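Local atomic coordinates of glucokinase (Leishmania braziliensis MHOM/BR/75/M2904, PDB entry 6EDI), a protein that probably phosphorylates D-glucose with ATP, as a dimeric glucokinase of the actin-like ATPase superfamily. Residues A[248-251]-A[252-256]; A[286-289]-A[290-294]. One frame throughout, in Å; residues are numbered along the deposited sequence.

Interaction 1 (A[248-251]-A[252-256])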
loop_
_atom_site.group_PDB
_atom_site.type_symbol
_atom_site.label_atom_id
_atom_site.label_comp_id
_atom_site.label_asym_id
_atom_site.label_seq_id
_atom_site.Cartn_x
_atom_site.Cartn_y
_atom_site.Cartn_z
ATOM N N SER A 248 4.382 27.422 -3.090
ATOM C CA SER A 248 5.093 27.313 -1.813
ATOM C C SER A 248 4.611 28.335 -0.773
ATOM O O SER A 248 4.565 28.038 0.421
ATOM C CB SER A 248 6.611 27.426 -2.029
ATOM O OG SER A 248 7.313 27.295 -0.811
ATOM N N LYS A 249 4.256 29.537 -1.220
ATOM C CA LYS A 249 3.727 30.541 -0.310
ATOM C C LYS A 249 2.460 30.004 0.361
ATOM O O LYS A 249 2.253 30.211 1.556
ATOM C CB LYS A 249 3.424 31.854 -1.045
ATOM C CG LYS A 249 4.658 32.598 -1.583
ATOM C CD LYS A 249 5.746 32.777 -0.521
ATOM C CE LYS A 249 6.757 33.863 -0.912
ATOM N NZ LYS A 249 6.217 35.250 -0.750
ATOM N N TYR A 250 1.638 29.296 -0.410
ATOM C CA TYR A 250 0.422 28.683 0.128
ATOM C C TYR A 250 0.718 27.594 1.148
ATOM O O TYR A 250 0.104 27.571 2.223
ATOM C CB TYR A 250 -0.485 28.125 -0.969
ATOM C CG TYR A 250 -1.654 27.346 -0.379
ATOM C CD1 TYR A 250 -2.728 28.007 0.223
ATOM C CD2 TYR A 250 -1.656 25.963 -0.379
ATOM C CE1 TYR A 250 -3.795 27.297 0.785
ATOM C CE2 TYR A 250 -2.721 25.243 0.176
ATOM C CZ TYR A 250 -3.778 25.913 0.750
ATOM O OH TYR A 250 -4.811 25.182 1.298
ATOM N N VAL A 251 1.644 26.690 0.821
ATOM C CA VAL A 251 1.981 25.630 1.755
ATOM C C VAL A 251 2.517 26.251 3.031
ATOM O O VAL A 251 2.187 25.823 4.143
ATOM C CB VAL A 251 3.010 24.628 1.169
ATOM C CG1 VAL A 251 3.310 23.546 2.190
ATOM C CG2 VAL A 251 2.494 24.007 -0.145
ATOM N N GLN A 252 3.345 27.279 2.860
ATOM C CA GLN A 252 3.889 28.011 3.998
ATOM C C GLN A 252 2.780 28.569 4.890
ATOM O O GLN A 252 2.812 28.432 6.125
ATOM C CB GLN A 252 4.765 29.174 3.519
ATOM C CG GLN A 252 5.396 29.955 4.674
ATOM C CD GLN A 252 6.268 29.077 5.558
ATOM O OE1 GLN A 252 7.449 28.851 5.266
ATOM N NE2 GLN A 252 5.692 28.570 6.635
ATOM N N ALA A 253 1.806 29.216 4.264
ATOM C CA ALA A 253 0.723 29.830 5.033
ATOM C C ALA A 253 -0.107 28.755 5.717
ATOM O O ALA A 253 -0.550 28.932 6.855
ATOM C CB ALA A 253 -0.143 30.711 4.143
ATOM N N LEU A 254 -0.320 27.636 5.019
ATOM C CA LEU A 254 -1.096 26.529 5.586
ATOM C C LEU A 254 -0.386 25.955 6.811
ATOM O O LEU A 254 -1.002 25.713 7.841
ATOM C CB LEU A 254 -1.349 25.430 4.536
ATOM C CG LEU A 254 -2.188 24.247 5.023
ATOM C CD1 LEU A 254 -3.554 24.754 5.499
ATOM C CD2 LEU A 254 -2.352 23.169 3.944
ATOM N N ALA A 255 0.922 25.772 6.686
ATOM C CA ALA A 255 1.760 25.248 7.761
ATOM C C ALA A 255 1.698 26.122 9.017
ATOM O O ALA A 255 1.548 25.616 10.136
ATOM C CB ALA A 255 3.198 25.139 7.278
ATOM N N GLY A 256 1.851 27.426 8.827
ATOM C CA GLY A 256 1.798 28.366 9.937
ATOM C C GLY A 256 0.427 28.392 10.578
ATOM O O GLY A 256 0.290 28.480 11.805
#
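The carbonyl oxygen of Tyr250 receives the amide of Leu254, with 2.8 Å between Tyr250 O and Leu254 N and an N-H...O angle of 159°. The same i to i+4 step is repeated three times around it: Gln252 N gives its hydrogen to Ser248 O at 2.8 Å, Ala253 N to Lys249 O at 2.9 Å, and Ala255 N to Val251 O at 2.8 Å. This regular backbone sets Tyr250 and Leu254 one turn apart on a single face. In both residues CG stands anti to the backbone N (chi1 173° for Tyr250 and -178° for Leu254), and the two side chains run alongside each other, pointing the same way. The second torsion of Leu254 then sets its methyl CD2 at 4.1 Å from Tyr250 OH and 4.3 Å from Tyr250 CE2. The methyl meets the ring obliquely, in a loose apolar contact. Tyrosine suits this buried place because its ring packs against hydrocarbon while its hydroxyl is hydrogen-bonded to Asn287 of the next helix; leucine adds a branched apolar end that also rests on Pro273 and Ala278. The short side chain of Ala253 is consistent with the close approach of helix 281-292, whose Phe286 and Tyr290 its methyl touches. On another side, Gln252 NE2 is hydrogen-bonded to the backbone oxygen of Ser269. Ser248 OG bonds to NE1 of Trp242 of the second subunit, an indole that also packs on Val251 and Gln252. Lys249 keeps its charged amine on the exposed part of the turn. The whole is an amphipathic alpha-helix at the edge of the molecule, with one face packed against helices 281-292 and 317-341 and another at the dimer interface.

Interaction 2 (A[286-289]-A[290-294]); sequences FNYA and YAKEG
From Phe286 to Lys292 the chain forms the last turns of an alpha-helix, and the pattern of bonds changes as the C-terminal end nears. Tyr290 N still makes a straight bond to Phe286 O (2.9 Å, 169°), whereas Ala291 N divides itself between Asn287 O and, weakly, Tyr288 O. Lys292 N is bonded chiefly to Tyr288 O (3.1 Å) and only weakly to Ala289 O, which closes the helix by taking Glu293 N at 2.9 Å. Glu293 then leaves helical angles, and Gly294 turns the chain with a positive phi, a conformation that glycine adopts easily because it lacks a CB.

Phe286 and Tyr290 are one turn apart. Their ring planes are nearly parallel (27°) but slid until they barely overlap, and the CE2-CZ side of Phe286 meets CD1 of Tyr290, with CZ to CD1 at 4.1 Å. Both aromatics suit this side, where they pack on helix 245-259. The other face pairs Tyr288 with Lys292: the buried phenol, hydrogen-bonded to Asp316, lies alongside the lysine's aliphatic part. Chi1 and a nearly extended chi2 (-164°) carry Lys292 CD to 3.9 Å from Tyr288 OH, from which CE and NZ then bend away.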
loop_
_atom_site.group_PDB
_atom_site.type_symbol
_atom_site.label_atom_id
_atom_site.label_comp_id
_atom_site.label_asym_id
_atom_site.label_seq_id
_atom_site.Cartn_x
_atom_site.Cartn_y
_atom_site.Cartn_z
ATOM N N PHE A 286 -9.899 27.684 5.142
ATOM C CA PHE A 286 -8.653 28.431 5.065
ATOM C C PHE A 286 -8.459 29.012 3.671
ATOM O O PHE A 286 -8.001 30.153 3.509
ATOM C CB PHE A 286 -7.457 27.546 5.418
ATOM C CG PHE A 286 -6.140 28.233 5.238
ATOM C CD1 PHE A 286 -5.643 29.067 6.232
ATOM C CD2 PHE A 286 -5.407 28.064 4.071
ATOM C CE1 PHE A 286 -4.429 29.724 6.071
ATOM C CE2 PHE A 286 -4.190 28.705 3.898
ATOM C CZ PHE A 286 -3.698 29.542 4.903
ATOM N N ASN A 287 -8.779 28.210 2.662
ATOM C CA ASN A 287 -8.643 28.652 1.286
ATOM C C ASN A 287 -9.449 29.905 0.993
ATOM O O ASN A 287 -8.997 30.804 0.274
ATOM C CB ASN A 287 -9.017 27.528 0.333
ATOM C CG ASN A 287 -7.888 26.528 0.166
ATOM O OD1 ASN A 287 -6.868 26.622 0.857
ATOM N ND2 ASN A 287 -8.067 25.566 -0.741
ATOM N N TYR A 288 -10.635 29.971 1.578
ATOM C CA TYR A 288 -11.508 31.117 1.374
ATOM C C TYR A 288 -10.874 32.397 1.902
ATOM O O TYR A 288 -10.779 33.391 1.185
ATOM C CB TYR A 288 -12.866 30.891 2.034
ATOM C CG TYR A 288 -13.858 31.984 1.703
ATOM C CD1 TYR A 288 -14.337 32.140 0.406
ATOM C CD2 TYR A 288 -14.306 32.862 2.678
ATOM C CE1 TYR A 288 -15.246 33.141 0.093
ATOM C CE2 TYR A 288 -15.214 33.863 2.376
ATOM C CZ TYR A 288 -15.680 33.999 1.084
ATOM O OH TYR A 288 -16.586 35.003 0.790
ATOM N N ALA A 289 -10.444 32.364 3.155
ATOM C CA ALA A 289 -9.716 33.485 3.735
ATOM C C ALA A 289 -8.520 33.832 2.860
ATOM O O ALA A 289 -8.365 34.979 2.434
ATOM C CB ALA A 289 -9.282 33.165 5.147
ATOM N N TYR A 290 -7.700 32.826 2.557
ATOM C CA TYR A 290 -6.486 33.022 1.773
ATOM C C TYR A 290 -6.759 33.724 0.442
ATOM O O TYR A 290 -5.950 34.529 -0.012
ATOM C CB TYR A 290 -5.763 31.679 1.563
ATOM C CG TYR A 290 -4.379 31.781 0.934
ATOM C CD1 TYR A 290 -3.255 32.049 1.711
ATOM C CD2 TYR A 290 -4.195 31.577 -0.429
ATOM C CE1 TYR A 290 -1.991 32.128 1.140
ATOM C CE2 TYR A 290 -2.940 31.652 -1.004
ATOM C CZ TYR A 290 -1.846 31.930 -0.213
ATOM O OH TYR A 290 -0.598 32.006 -0.779
ATOM N N ALA A 291 -7.902 33.441 -0.180
ATOM C CA ALA A 291 -8.194 34.017 -1.499
ATOM C C ALA A 291 -8.772 35.432 -1.403
ATOM O O ALA A 291 -8.663 36.215 -2.346
ATOM C CB ALA A 291 -9.126 33.120 -2.288
ATOM N N LYS A 292 -9.420 35.737 -0.286
ATOM C CA LYS A 292 -10.008 37.067 -0.088
ATOM C C LYS A 292 -8.956 38.073 0.340
ATOM O O LYS A 292 -8.785 39.130 -0.277
ATOM C CB LYS A 292 -11.131 37.025 0.953
ATOM C CG LYS A 292 -12.524 37.041 0.336
ATOM C CD LYS A 292 -13.611 37.399 1.349
ATOM C CE LYS A 292 -13.514 38.847 1.807
ATOM N NZ LYS A 292 -14.681 39.250 2.649
ATOM N N GLU A 293 -8.264 37.727 1.417
ATOM C CA GLU A 293 -7.208 38.546 1.989
ATOM C C GLU A 293 -6.167 37.566 2.496
ATOM O O GLU A 293 -5.054 37.487 1.966
ATOM C CB GLU A 293 -7.753 39.377 3.152
ATOM C CG GLU A 293 -8.718 40.489 2.755
ATOM C CD GLU A 293 -8.108 41.870 2.896
ATOM O OE1 GLU A 293 -6.869 41.991 2.776
ATOM O OE2 GLU A 293 -8.869 42.834 3.130
ATOM N N GLY A 294 -6.553 36.824 3.535
ATOM C CA GLY A 294 -5.822 35.647 3.982
ATOM C C GLY A 294 -4.483 35.919 4.627
ATOM O O GLY A 294 -4.340 35.775 5.848
#

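Interactions 1 and 2 are both local contacts on helices, one in the middle of helix 245-259 and the other at the end of helix 281-292, which follow each other in the chain. Their centres lie 12 Å apart and the two helices pack directly: the rings of Tyr250 and Tyr290 meet edge-to-face, and Tyr250 CE1 lies 3.4 Å from Phe286 CE2. Each contact is partly buried. In 248-256 the backbone bonding is uniform and an outer face serves the second subunit. In 286-294 Ala291 and Lys292 share their bonds with weak i to i+3 partners, though the closing bond stays good, and no other subunit touches it; Tyr290 also packs on helix 317-341, and Tyr288 on 304-313 and 317-341.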